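Local coordinates for protein ATP phosphoribosyltransferase regulatory subunit (Bacillus halodurans, PDB 3OD1) that is probably the regulatory partner of HisG in the first step of histidine biosynthesis, built on a histidyl-tRNA synthetase-like core, at residues I165-Y170 with K243-E248; V171-M176 with I237-G242; N219-R224 with D268-L273; Y277-V282 with R299-L304; G143-L148 with Q312-G317. All blocks are in the same frame, centred on the assembly; numbering follows the deposited sequence.

Contact 1: I165-Y170 with K243-E248; sequences IGHVGY and KTALAE
H167 and E248 carry the polar part of this contact. H167 NE2 donates to E248 OE1 over 2.8 Å, nearly straight at 170°, with the oxygen close to the ring plane and met almost along its C-O axis; carboxylate and imidazole are nearly coplanar. At the far side of the same ring, ND1 accepts from G169 N at 2.7 Å, so H167 caps the N-terminus of helix 168-179. With both nitrogens engaged, the ring is fixed in its rotation and its tautomer is probably set, NE2 carrying the proton. The apolar part centres on A245, whose CB sits 3.7 Å from the H167 ring centroid, almost on the normal, a CH-pi contact. The same methyl also abuts the backbone of helix 168-179, 3.4 Å from Y170 N. Y170 holds CG anti to its backbone N (chi1 -178°), which lays the ring beside L246, with CD1 3.8 Å from L246 CG; its hydroxyl is hydrogen-bonded to A233 O. V281 and M249 also touch H167. The contact thus pins helix 240-258 over the junction where strand 162-167, bordered in the sheet by strands 265-268 and 281-286, turns into helix 168-179, with helix 228-234 packed against L246.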
# COMPACT_ATOMS: atom_id res chain seq x y z
N ILE B 165 8.64 28.10 8.01
CA ILE B 165 9.36 28.21 6.74
C ILE B 165 10.74 28.77 6.97
O ILE B 165 10.87 29.84 7.57
CB ILE B 165 8.60 29.15 5.78
CG1 ILE B 165 7.18 28.63 5.56
CG2 ILE B 165 9.38 29.32 4.47
CD1 ILE B 165 6.34 29.50 4.68
N GLY B 166 11.76 28.05 6.51
CA GLY B 166 13.13 28.54 6.53
C GLY B 166 13.73 28.67 5.14
O GLY B 166 13.04 28.48 4.13
N HIS B 167 15.01 28.99 5.06
CA HIS B 167 15.63 29.08 3.75
C HIS B 167 17.12 28.71 3.79
O HIS B 167 17.91 29.37 4.44
CB HIS B 167 15.44 30.48 3.15
CG HIS B 167 15.68 30.54 1.68
ND1 HIS B 167 16.83 30.05 1.10
CD2 HIS B 167 14.93 31.03 0.67
CE1 HIS B 167 16.77 30.23 -0.21
NE2 HIS B 167 15.62 30.82 -0.50
N VAL B 168 17.48 27.64 3.08
CA VAL B 168 18.86 27.19 3.02
C VAL B 168 19.79 28.30 2.51
O VAL B 168 20.93 28.41 2.97
CB VAL B 168 19.01 25.96 2.10
CG1 VAL B 168 20.48 25.71 1.76
CG2 VAL B 168 18.41 24.75 2.76
N GLY B 169 19.30 29.11 1.57
CA GLY B 169 20.11 30.15 0.97
C GLY B 169 20.43 31.24 1.98
O GLY B 169 21.56 31.73 2.05
N TYR B 170 19.43 31.62 2.78
CA TYR B 170 19.67 32.63 3.79
C TYR B 170 20.74 32.16 4.79
O TYR B 170 21.73 32.87 5.03
CB TYR B 170 18.39 33.03 4.51
CG TYR B 170 18.64 34.12 5.52
CD1 TYR B 170 18.64 35.46 5.14
CD2 TYR B 170 18.92 33.82 6.85
CE1 TYR B 170 18.89 36.47 6.05
CE2 TYR B 170 19.18 34.83 7.78
CZ TYR B 170 19.16 36.16 7.37
OH TYR B 170 19.41 37.17 8.26
N LYS B 243 20.27 38.65 -0.03
CA LYS B 243 19.13 39.48 -0.44
C LYS B 243 18.15 38.69 -1.32
O LYS B 243 16.94 38.86 -1.20
CB LYS B 243 19.60 40.77 -1.14
CG LYS B 243 19.80 41.94 -0.18
CD LYS B 243 20.13 43.25 -0.90
CE LYS B 243 21.62 43.38 -1.17
NZ LYS B 243 21.95 44.67 -1.84
N THR B 244 18.70 37.85 -2.18
CA THR B 244 17.90 36.97 -3.03
C THR B 244 17.04 36.00 -2.22
O THR B 244 15.85 35.87 -2.46
CB THR B 244 18.80 36.16 -3.97
OG1 THR B 244 19.49 37.05 -4.86
CG2 THR B 244 17.98 35.17 -4.78
N ALA B 245 17.66 35.30 -1.27
CA ALA B 245 16.92 34.37 -0.41
C ALA B 245 15.79 35.08 0.34
O ALA B 245 14.67 34.58 0.41
CB ALA B 245 17.85 33.68 0.57
N LEU B 246 16.09 36.25 0.89
CA LEU B 246 15.08 37.03 1.58
C LEU B 246 13.94 37.41 0.62
O LEU B 246 12.77 37.42 1.01
CB LEU B 246 15.69 38.29 2.21
CG LEU B 246 16.48 38.09 3.51
CD1 LEU B 246 17.52 39.19 3.71
CD2 LEU B 246 15.54 38.01 4.70
N ALA B 247 14.28 37.70 -0.63
CA ALA B 247 13.28 38.10 -1.62
C ALA B 247 12.35 36.95 -1.96
O ALA B 247 11.16 37.16 -2.22
CB ALA B 247 13.95 38.63 -2.88
N GLU B 248 12.90 35.74 -1.99
CA GLU B 248 12.10 34.56 -2.26
C GLU B 248 11.12 34.29 -1.12
O GLU B 248 9.97 33.92 -1.35
CB GLU B 248 12.99 33.36 -2.53
CG GLU B 248 13.74 33.50 -3.84
CD GLU B 248 14.76 32.41 -4.06
OE1 GLU B 248 15.04 31.66 -3.11
OE2 GLU B 248 15.27 32.31 -5.19

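Contact 2: V171-M176 with I237-G242; sequences VNALLM and IQTEKG
T239 OG1, which lies 4.0 Å from A173 CB across the contact, accepts from G242 N at 3.2 Å and so caps the N-terminus of helix 240-258. Its chi1 of 59° puts the hydroxyl between the backbone N and the carbonyl carbon, turned back over the first turn of the helix. A173 presses its methyl against that same turn: CB is 3.7 Å from G242 N and 4.1 Å from K241 CB. Beyond its CB, the extended K241 chain leads away from the contact. A173 CA and G242 CA are 5.3 Å apart, with the A173 methyl against the G242 backbone. I237 fills the other side of the contact. Its CD1 lies 3.8 Å from the carbonyl oxygen of A173, while L174 reaches obliquely across to it, CD1 4.1 Å from I237 CB. R216 of helix 211-220 touches both L174 and I237, and L220 touches L174. Across the contact there is only van der Waals packing; the cap is internal to segment 237-242. Small residues at the closest approach, A173 and G242, are what one expects where two helices pack tightly, here at the N-terminal turn of helix 240-258 against the flank of helix 168-179.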
# COMPACT_ATOMS: atom_id res chain seq x y z
N VAL B 171 20.54 30.98 5.37
CA VAL B 171 21.48 30.41 6.32
C VAL B 171 22.89 30.35 5.73
O VAL B 171 23.84 30.85 6.33
CB VAL B 171 21.05 28.99 6.77
CG1 VAL B 171 22.12 28.35 7.66
CG2 VAL B 171 19.72 29.04 7.49
N ASN B 172 23.03 29.73 4.56
CA ASN B 172 24.36 29.60 3.96
C ASN B 172 25.03 30.94 3.67
O ASN B 172 26.22 31.11 3.96
CB ASN B 172 24.31 28.72 2.70
CG ASN B 172 23.97 27.27 3.01
OD1 ASN B 172 23.80 26.89 4.17
ND2 ASN B 172 23.87 26.44 1.97
N ALA B 173 24.28 31.90 3.14
CA ALA B 173 24.86 33.22 2.84
C ALA B 173 25.40 33.90 4.10
O ALA B 173 26.50 34.45 4.09
CB ALA B 173 23.85 34.12 2.14
N LEU B 174 24.61 33.86 5.17
CA LEU B 174 25.01 34.49 6.42
C LEU B 174 26.22 33.80 7.03
O LEU B 174 27.20 34.46 7.38
CB LEU B 174 23.85 34.49 7.42
CG LEU B 174 24.19 35.08 8.79
CD1 LEU B 174 24.72 36.53 8.68
CD2 LEU B 174 22.99 35.00 9.73
N LEU B 175 26.15 32.48 7.18
CA LEU B 175 27.26 31.73 7.76
C LEU B 175 28.56 31.99 6.99
O LEU B 175 29.57 32.38 7.58
CB LEU B 175 26.93 30.24 7.79
CG LEU B 175 26.29 29.77 9.10
CD1 LEU B 175 25.47 30.90 9.75
CD2 LEU B 175 25.48 28.51 8.90
N MSE B 176 28.53 31.78 5.67
CA MSE B 176 29.70 32.03 4.83
C MSE B 176 30.24 33.44 4.98
O MSE B 176 31.43 33.65 5.22
CB MSE B 176 29.38 31.79 3.35
CG MSE B 176 29.42 30.33 2.95
SE MSE B 176 31.15 29.49 3.30
CE MSE B 176 30.53 27.65 3.24
N ILE B 237 22.56 40.41 6.93
CA ILE B 237 23.29 40.02 5.73
C ILE B 237 22.78 40.82 4.54
O ILE B 237 21.57 40.95 4.34
CB ILE B 237 23.13 38.50 5.45
CG1 ILE B 237 23.84 38.07 4.16
CG2 ILE B 237 21.66 38.12 5.40
CD1 ILE B 237 25.34 38.08 4.25
N GLN B 238 23.70 41.37 3.76
CA GLN B 238 23.33 42.21 2.63
C GLN B 238 24.00 41.78 1.33
O GLN B 238 24.00 42.52 0.35
CB GLN B 238 23.64 43.68 2.92
CG GLN B 238 22.50 44.43 3.60
CD GLN B 238 21.30 44.61 2.69
OE1 GLN B 238 20.55 43.66 2.44
NE2 GLN B 238 21.12 45.82 2.19
N THR B 239 24.58 40.58 1.32
CA THR B 239 25.16 40.04 0.10
C THR B 239 24.04 39.79 -0.91
O THR B 239 22.87 39.76 -0.55
CB THR B 239 25.93 38.73 0.36
OG1 THR B 239 25.06 37.75 0.93
CG2 THR B 239 27.11 38.99 1.30
N GLU B 240 24.40 39.63 -2.18
CA GLU B 240 23.40 39.33 -3.19
C GLU B 240 22.65 38.04 -2.85
O GLU B 240 21.41 38.02 -2.83
CB GLU B 240 24.05 39.21 -4.57
CG GLU B 240 23.06 39.16 -5.71
CD GLU B 240 23.60 38.41 -6.92
OE1 GLU B 240 23.74 39.02 -8.00
OE2 GLU B 240 23.88 37.20 -6.78
N LYS B 241 23.39 36.98 -2.57
CA LYS B 241 22.79 35.69 -2.23
C LYS B 241 21.83 35.78 -1.04
O LYS B 241 20.77 35.14 -1.02
CB LYS B 241 23.87 34.64 -1.97
CG LYS B 241 24.62 34.22 -3.22
CD LYS B 241 25.65 33.14 -2.93
CE LYS B 241 26.48 32.84 -4.17
NZ LYS B 241 27.63 31.94 -3.85
N GLY B 242 22.19 36.59 -0.05
CA GLY B 242 21.35 36.81 1.11
C GLY B 242 20.10 37.61 0.77
O GLY B 242 19.00 37.29 1.23

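Contact 3: N219-R224 with D268-L273; sequences NLLSLR and DLTLVL
R224 grips D268 side-on with two nitrogens, NE to OD1 at 2.9 Å and NH2 to OD2 at 3.1 Å, forming a salt bridge. Both oxygens lie near the guanidinium plane, yet the arginine meets them from above the carboxylate, the two planes standing 76° apart. The bend of the arginine at chi3 (75°) brings its head back over the aspartate. Alongside, the backbone joins the segments through L269 N and L223 O, 3.0 Å apart. Van der Waals contacts complete the first shell: L223 CB meets L269 CB at 3.9 Å, L220 CD1 reaches the carbonyl O of L269, and T270 CG2 rests on the turn backbone, 3.6 Å from L220 O. Further out, D268 OD1 is held by three donors, for besides R224 NE it accepts from T270 N in an Asx turn and from T270 OG1 at 2.6 Å. The threonine hydroxyl also bonds to Y197 OH. This network would fix the carboxylate in place and probably favours its charged form. Y170 backs L220, L223 and L269, while Y200 covers L220 and L221. L223 is the centre of an inverse gamma turn that leads out of the turn L220-L223 into R224, an antiparallel, non-hydrogen-bonded partner of D268. The contact lies at the edge of the mixed sheet within this chain, where short outermost strand 224-225 pairs with strand 265-268 and a type I turn follows from D268.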
# COMPACT_ATOMS: atom_id res chain seq x y z
N ASN B 219 22.27 36.66 16.31
CA ASN B 219 20.92 37.15 16.03
C ASN B 219 20.12 36.27 15.07
O ASN B 219 18.90 36.37 15.00
CB ASN B 219 20.96 38.60 15.54
CG ASN B 219 21.18 39.59 16.68
OD1 ASN B 219 20.61 39.45 17.76
ND2 ASN B 219 22.02 40.60 16.43
N LEU B 220 20.82 35.39 14.35
CA LEU B 220 20.15 34.41 13.49
C LEU B 220 19.14 33.62 14.30
O LEU B 220 18.01 33.42 13.86
CB LEU B 220 21.17 33.45 12.88
CG LEU B 220 20.61 32.22 12.16
CD1 LEU B 220 19.65 32.63 11.05
CD2 LEU B 220 21.76 31.40 11.61
N LEU B 221 19.55 33.19 15.49
CA LEU B 221 18.71 32.38 16.38
C LEU B 221 17.40 33.07 16.76
O LEU B 221 16.44 32.41 17.15
CB LEU B 221 19.48 32.03 17.64
CG LEU B 221 20.09 30.63 17.73
CD1 LEU B 221 20.56 30.14 16.37
CD2 LEU B 221 21.22 30.61 18.75
N SER B 222 17.37 34.39 16.66
CA SER B 222 16.18 35.14 17.03
C SER B 222 15.18 35.27 15.88
O SER B 222 14.07 35.75 16.09
CB SER B 222 16.56 36.53 17.55
OG SER B 222 16.83 36.49 18.94
N LEU B 223 15.59 34.87 14.68
CA LEU B 223 14.75 35.06 13.49
C LEU B 223 13.66 33.99 13.42
O LEU B 223 13.67 33.14 12.53
CB LEU B 223 15.60 35.05 12.22
CG LEU B 223 16.71 36.10 12.16
CD1 LEU B 223 17.62 35.89 10.95
CD2 LEU B 223 16.11 37.52 12.17
N ARG B 224 12.73 34.06 14.36
CA ARG B 224 11.69 33.06 14.49
C ARG B 224 10.42 33.76 14.93
O ARG B 224 10.33 34.23 16.07
CB ARG B 224 12.08 32.01 15.54
CG ARG B 224 13.53 31.54 15.44
CD ARG B 224 13.82 30.42 16.44
NE ARG B 224 13.26 29.13 16.04
CZ ARG B 224 12.47 28.39 16.81
NH1 ARG B 224 12.13 28.85 18.01
NH2 ARG B 224 12.01 27.22 16.38
N ASP B 268 10.93 30.41 10.47
CA ASP B 268 12.00 29.94 11.35
C ASP B 268 13.28 29.82 10.56
O ASP B 268 13.59 28.77 10.01
CB ASP B 268 11.63 28.61 12.00
CG ASP B 268 12.73 28.09 12.90
OD1 ASP B 268 13.70 28.83 13.16
OD2 ASP B 268 12.62 26.93 13.36
N LEU B 269 14.02 30.93 10.49
CA LEU B 269 15.22 30.97 9.67
C LEU B 269 16.36 30.17 10.29
O LEU B 269 17.44 30.11 9.73
CB LEU B 269 15.63 32.41 9.37
CG LEU B 269 14.96 33.02 8.13
CD1 LEU B 269 13.46 32.84 8.19
CD2 LEU B 269 15.32 34.50 7.96
N THR B 270 16.12 29.53 11.44
CA THR B 270 17.14 28.64 11.98
C THR B 270 16.99 27.23 11.40
O THR B 270 17.82 26.35 11.64
CB THR B 270 17.09 28.54 13.52
OG1 THR B 270 15.96 27.77 13.92
CG2 THR B 270 17.01 29.94 14.14
N LEU B 271 15.94 27.04 10.61
CA LEU B 271 15.58 25.70 10.16
C LEU B 271 16.59 25.13 9.17
O LEU B 271 16.81 25.70 8.10
CB LEU B 271 14.18 25.71 9.53
CG LEU B 271 13.58 24.36 9.15
CD1 LEU B 271 13.33 23.49 10.39
CD2 LEU B 271 12.30 24.56 8.36
N VAL B 272 17.22 24.02 9.55
CA VAL B 272 18.10 23.28 8.66
C VAL B 272 17.62 21.83 8.63
O VAL B 272 17.72 21.12 9.64
CB VAL B 272 19.56 23.31 9.16
CG1 VAL B 272 20.45 22.35 8.34
CG2 VAL B 272 20.12 24.75 9.14
N LEU B 273 17.06 21.39 7.51
CA LEU B 273 16.44 20.06 7.46
C LEU B 273 17.45 18.98 7.12
O LEU B 273 17.20 17.79 7.31
CB LEU B 273 15.27 20.04 6.46
CG LEU B 273 13.95 20.77 6.78
CD1 LEU B 273 12.94 20.56 5.65
CD2 LEU B 273 13.34 20.30 8.09

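Contact 4: Y277-V282 with R299-L304; sequences YYTGVV and RYDELL
T279 and R299 meet at the tight part of the contact, where two backbone bonds tie the segments together. T279 N donates to R299 O at 3.0 Å, coming from above the carbonyl plane, and R299 N donates to V281 O at 2.9 Å. The R299 carbonyl also lies near the plane of the Y278 ring, at its edge, and 3.3 Å from Y278 CA. G280 N, buried here, has no hydrogen-bonding partner in the model. The tyrosines pack closely too: Y277 CE2 lies 3.8 Å from Y300 CB, and Y277 OH touches L303 CD2 and sits over the rim of one Y300 face. Their rings run nearly parallel but barely overlap, centroids 5.9 Å apart. Y300 OH is bonded to E132. These links extend the pairing of neighbouring strands 281-286 and 295-298 in the mixed sheet of the class II synthetase-like fold, just where segment 299-304 leaves strand 295-298 for the type I turn Y300-L303. The R299 side chain bends away at chi2; its guanidinium forms a salt bridge with D142 and, more loosely, with D301 OD1, which also accepts from A313 N. The T279, D301 and E302 side is looser. T279 OG1, swung toward the turn by a chi1 of 55°, accepts from D301 N at 3.1 Å in a nearly straight bond. Two waters bridge this open side: one joins Y277 O to E302 N, and the other links T279 OG1, 2.6 Å away, with D301 OD2. Exposed E302 adds a light touch, its CG 4.2 Å from T279 CG2.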
# COMPACT_ATOMS: atom_id res chain seq x y z
N TYR B 277 21.13 18.36 1.23
CA TYR B 277 20.13 17.92 0.26
C TYR B 277 19.21 19.03 -0.25
O TYR B 277 18.99 19.16 -1.45
CB TYR B 277 19.32 16.81 0.90
CG TYR B 277 18.20 16.23 0.08
CD1 TYR B 277 18.42 15.14 -0.76
CD2 TYR B 277 16.90 16.72 0.22
CE1 TYR B 277 17.39 14.58 -1.49
CE2 TYR B 277 15.85 16.16 -0.51
CZ TYR B 277 16.11 15.08 -1.36
OH TYR B 277 15.09 14.50 -2.08
N TYR B 278 18.68 19.84 0.66
CA TYR B 278 17.80 20.94 0.27
C TYR B 278 18.63 22.15 -0.13
O TYR B 278 19.67 22.42 0.45
CB TYR B 278 16.84 21.31 1.40
CG TYR B 278 15.91 20.18 1.78
CD1 TYR B 278 14.74 19.95 1.07
CD2 TYR B 278 16.21 19.36 2.87
CE1 TYR B 278 13.89 18.90 1.43
CE2 TYR B 278 15.37 18.32 3.23
CZ TYR B 278 14.21 18.09 2.51
OH TYR B 278 13.39 17.05 2.89
N THR B 279 18.13 22.88 -1.13
CA THR B 279 18.88 23.97 -1.76
C THR B 279 18.28 25.35 -1.50
O THR B 279 18.90 26.37 -1.79
CB THR B 279 18.96 23.74 -3.28
OG1 THR B 279 17.64 23.59 -3.82
CG2 THR B 279 19.76 22.47 -3.57
N GLY B 280 17.07 25.40 -0.97
CA GLY B 280 16.39 26.68 -0.85
C GLY B 280 15.34 26.73 0.22
O GLY B 280 15.62 26.44 1.38
N VAL B 281 14.13 27.14 -0.16
CA VAL B 281 12.99 27.15 0.75
C VAL B 281 12.83 25.78 1.38
O VAL B 281 12.84 24.77 0.68
CB VAL B 281 11.70 27.50 0.01
CG1 VAL B 281 10.51 27.43 0.94
CG2 VAL B 281 11.82 28.87 -0.64
N VAL B 282 12.69 25.76 2.71
CA VAL B 282 12.40 24.54 3.46
C VAL B 282 11.28 24.84 4.44
O VAL B 282 11.10 25.99 4.86
CB VAL B 282 13.64 24.00 4.23
CG1 VAL B 282 14.63 23.41 3.26
CG2 VAL B 282 14.30 25.11 5.07
N ARG B 299 12.67 22.80 -1.47
CA ARG B 299 13.39 22.70 -2.74
C ARG B 299 14.60 21.79 -2.68
O ARG B 299 15.40 21.88 -1.77
CB ARG B 299 13.88 24.08 -3.18
CG ARG B 299 12.79 25.00 -3.60
CD ARG B 299 12.88 25.27 -5.07
NE ARG B 299 11.59 25.72 -5.55
CZ ARG B 299 11.00 25.26 -6.65
NH1 ARG B 299 11.61 24.33 -7.38
NH2 ARG B 299 9.82 25.74 -7.01
N TYR B 300 14.73 20.94 -3.69
CA TYR B 300 15.89 20.07 -3.81
C TYR B 300 16.39 20.10 -5.27
O TYR B 300 16.27 19.12 -6.00
CB TYR B 300 15.53 18.65 -3.34
CG TYR B 300 14.30 18.04 -4.01
CD1 TYR B 300 14.45 17.17 -5.07
CD2 TYR B 300 13.00 18.34 -3.57
CE1 TYR B 300 13.36 16.60 -5.71
CE2 TYR B 300 11.89 17.77 -4.21
CZ TYR B 300 12.09 16.90 -5.29
OH TYR B 300 11.04 16.30 -5.96
N ASP B 301 16.94 21.24 -5.68
CA ASP B 301 17.15 21.56 -7.10
C ASP B 301 18.30 20.82 -7.80
O ASP B 301 18.48 20.99 -9.00
CB ASP B 301 17.36 23.07 -7.30
CG ASP B 301 16.07 23.88 -7.17
OD1 ASP B 301 14.98 23.28 -7.05
OD2 ASP B 301 16.16 25.12 -7.18
N GLU B 302 19.06 20.01 -7.06
CA GLU B 302 20.19 19.30 -7.67
C GLU B 302 19.97 17.78 -7.81
O GLU B 302 20.80 17.07 -8.38
CB GLU B 302 21.48 19.58 -6.89
CG GLU B 302 21.86 21.06 -6.90
CD GLU B 302 21.94 21.63 -8.31
OE1 GLU B 302 22.35 20.89 -9.24
OE2 GLU B 302 21.59 22.81 -8.50
N LEU B 303 18.85 17.27 -7.31
CA LEU B 303 18.63 15.83 -7.39
C LEU B 303 18.41 15.33 -8.82
O LEU B 303 19.05 14.37 -9.24
CB LEU B 303 17.46 15.39 -6.51
CG LEU B 303 17.17 13.89 -6.47
CD1 LEU B 303 18.34 13.11 -5.84
CD2 LEU B 303 15.90 13.62 -5.68
N LEU B 304 17.52 15.97 -9.57
CA LEU B 304 17.19 15.48 -10.90
C LEU B 304 18.41 15.41 -11.82
O LEU B 304 18.46 14.57 -12.73
CB LEU B 304 16.05 16.28 -11.55
CG LEU B 304 14.62 15.78 -11.29
CD1 LEU B 304 14.39 14.41 -11.91
CD2 LEU B 304 14.32 15.74 -9.79
O HOH W 1 19.13 18.76 -4.29
O HOH W 2 16.84 25.92 -4.57

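Contact 5: G143-L148 with Q312-G317; sequences GEVIAL and QATGFG
V145 and G315 mark the closest backbone approach, 5.8 Å between CA atoms, where helix 143-148 runs almost parallel to strand 313-317, at 10° with the axes 8.0 Å apart. V145 bears down on the strand with both methyls. It meets T314 tip to tip, CG2 lying 3.9 Å from T314 OG1, while CG1 lies 4.1 Å from G315 CA. F316 turns its CD2-CE2 side to V145 O and L148 CG. A chi1 of 69° swings the ring up toward the helix, and CD2 comes 3.4 Å from the V145 carbonyl oxygen, oblique to the ring. L148 CG lies at the ring edge, near its plane, 4.1 Å from F316 CE2, the two side chains crossing at about a right angle. V131 and L133 of strand 125-134 and F283 of strand 281-286 close around these residues, continuing the layer between helix and sheet. The two segments meet through van der Waals contacts alone, so between them the fit is one of shape and burial; a polar tie from this helix to the sheet runs instead through E144, which forms a salt bridge with R105 of strand 104-113.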
# COMPACT_ATOMS: atom_id res chain seq x y z
N GLY B 143 4.85 28.37 -3.29
CA GLY B 143 3.60 28.61 -2.57
C GLY B 143 2.58 27.51 -2.78
O GLY B 143 1.86 27.14 -1.85
N GLU B 144 2.53 26.98 -4.00
CA GLU B 144 1.59 25.89 -4.31
C GLU B 144 1.76 24.66 -3.42
O GLU B 144 0.80 24.17 -2.85
CB GLU B 144 1.68 25.49 -5.78
CG GLU B 144 0.76 24.30 -6.16
CD GLU B 144 1.00 23.80 -7.58
OE1 GLU B 144 1.50 24.57 -8.43
OE2 GLU B 144 0.71 22.61 -7.85
N VAL B 145 2.98 24.13 -3.31
CA VAL B 145 3.14 22.91 -2.52
C VAL B 145 2.83 23.14 -1.03
O VAL B 145 2.34 22.25 -0.36
CB VAL B 145 4.53 22.24 -2.69
CG1 VAL B 145 4.75 21.85 -4.15
CG2 VAL B 145 5.63 23.16 -2.19
N ILE B 146 3.12 24.33 -0.52
CA ILE B 146 2.83 24.62 0.88
C ILE B 146 1.33 24.79 1.08
O ILE B 146 0.76 24.24 2.02
CB ILE B 146 3.59 25.86 1.40
CG1 ILE B 146 5.10 25.58 1.46
CG2 ILE B 146 3.06 26.28 2.75
CD1 ILE B 146 5.96 26.82 1.80
N ALA B 147 0.69 25.53 0.17
CA ALA B 147 -0.75 25.76 0.20
C ALA B 147 -1.54 24.46 0.04
O ALA B 147 -2.58 24.28 0.66
CB ALA B 147 -1.15 26.78 -0.86
N LEU B 148 -1.05 23.57 -0.82
CA LEU B 148 -1.67 22.26 -0.97
C LEU B 148 -1.54 21.45 0.32
O LEU B 148 -2.52 20.89 0.81
CB LEU B 148 -1.05 21.50 -2.15
CG LEU B 148 -1.45 20.03 -2.34
CD1 LEU B 148 -2.97 19.86 -2.37
CD2 LEU B 148 -0.81 19.50 -3.63
N GLN B 312 14.68 22.01 -11.51
CA GLN B 312 14.34 22.48 -10.18
C GLN B 312 13.19 21.60 -9.70
O GLN B 312 12.46 21.03 -10.51
CB GLN B 312 13.92 23.96 -10.23
CG GLN B 312 14.91 24.84 -10.98
CD GLN B 312 14.45 26.29 -11.09
OE1 GLN B 312 14.55 27.05 -10.12
NE2 GLN B 312 13.95 26.67 -12.26
N ALA B 313 13.07 21.44 -8.39
CA ALA B 313 12.03 20.57 -7.84
C ALA B 313 11.72 20.92 -6.40
O ALA B 313 12.61 21.35 -5.65
CB ALA B 313 12.42 19.09 -7.97
N THR B 314 10.46 20.80 -6.04
CA THR B 314 10.07 20.93 -4.64
C THR B 314 8.96 19.94 -4.33
O THR B 314 8.56 19.18 -5.21
CB THR B 314 9.69 22.38 -4.26
OG1 THR B 314 9.40 22.44 -2.86
CG2 THR B 314 8.47 22.86 -5.06
N GLY B 315 8.48 19.94 -3.09
CA GLY B 315 7.41 19.04 -2.71
C GLY B 315 7.32 18.90 -1.21
O GLY B 315 7.96 19.65 -0.48
N PHE B 316 6.51 17.96 -0.74
CA PHE B 316 6.39 17.71 0.69
C PHE B 316 6.07 16.24 0.95
O PHE B 316 5.61 15.51 0.07
CB PHE B 316 5.33 18.60 1.34
CG PHE B 316 3.89 18.28 0.94
CD1 PHE B 316 3.20 17.24 1.55
CD2 PHE B 316 3.24 19.04 -0.02
CE1 PHE B 316 1.90 16.95 1.19
CE2 PHE B 316 1.92 18.76 -0.37
CZ PHE B 316 1.25 17.73 0.23
N GLY B 317 6.34 15.82 2.18
CA GLY B 317 5.97 14.50 2.66
C GLY B 317 5.27 14.62 4.00
O GLY B 317 5.59 15.50 4.79

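Contacts 1, 3 and 5 are buried, whereas 2 and 4 are only partly so. Contacts 1 and 2 hold the same pair, helices 168-179 and 240-258, with Y170 packing on I237 between them; their centres are 9 Å apart. Contacts 1, 3, 4 and 5 all reach the mixed sheet: contact 3 at its outermost strand, contact 4 at neighbouring strand ends, contact 5 on a helix-covered face nearer the chain's centre. Chemistry follows place. Contacts 2 and 5 cross by van der Waals packing alone, contact 2 beside an internal helix cap; contact 1 adds a histidine-glutamate bond, and contact 3 a salt bridge at the edge. Only contact 4 uses water, and D301 joins it to A313 of contact 5.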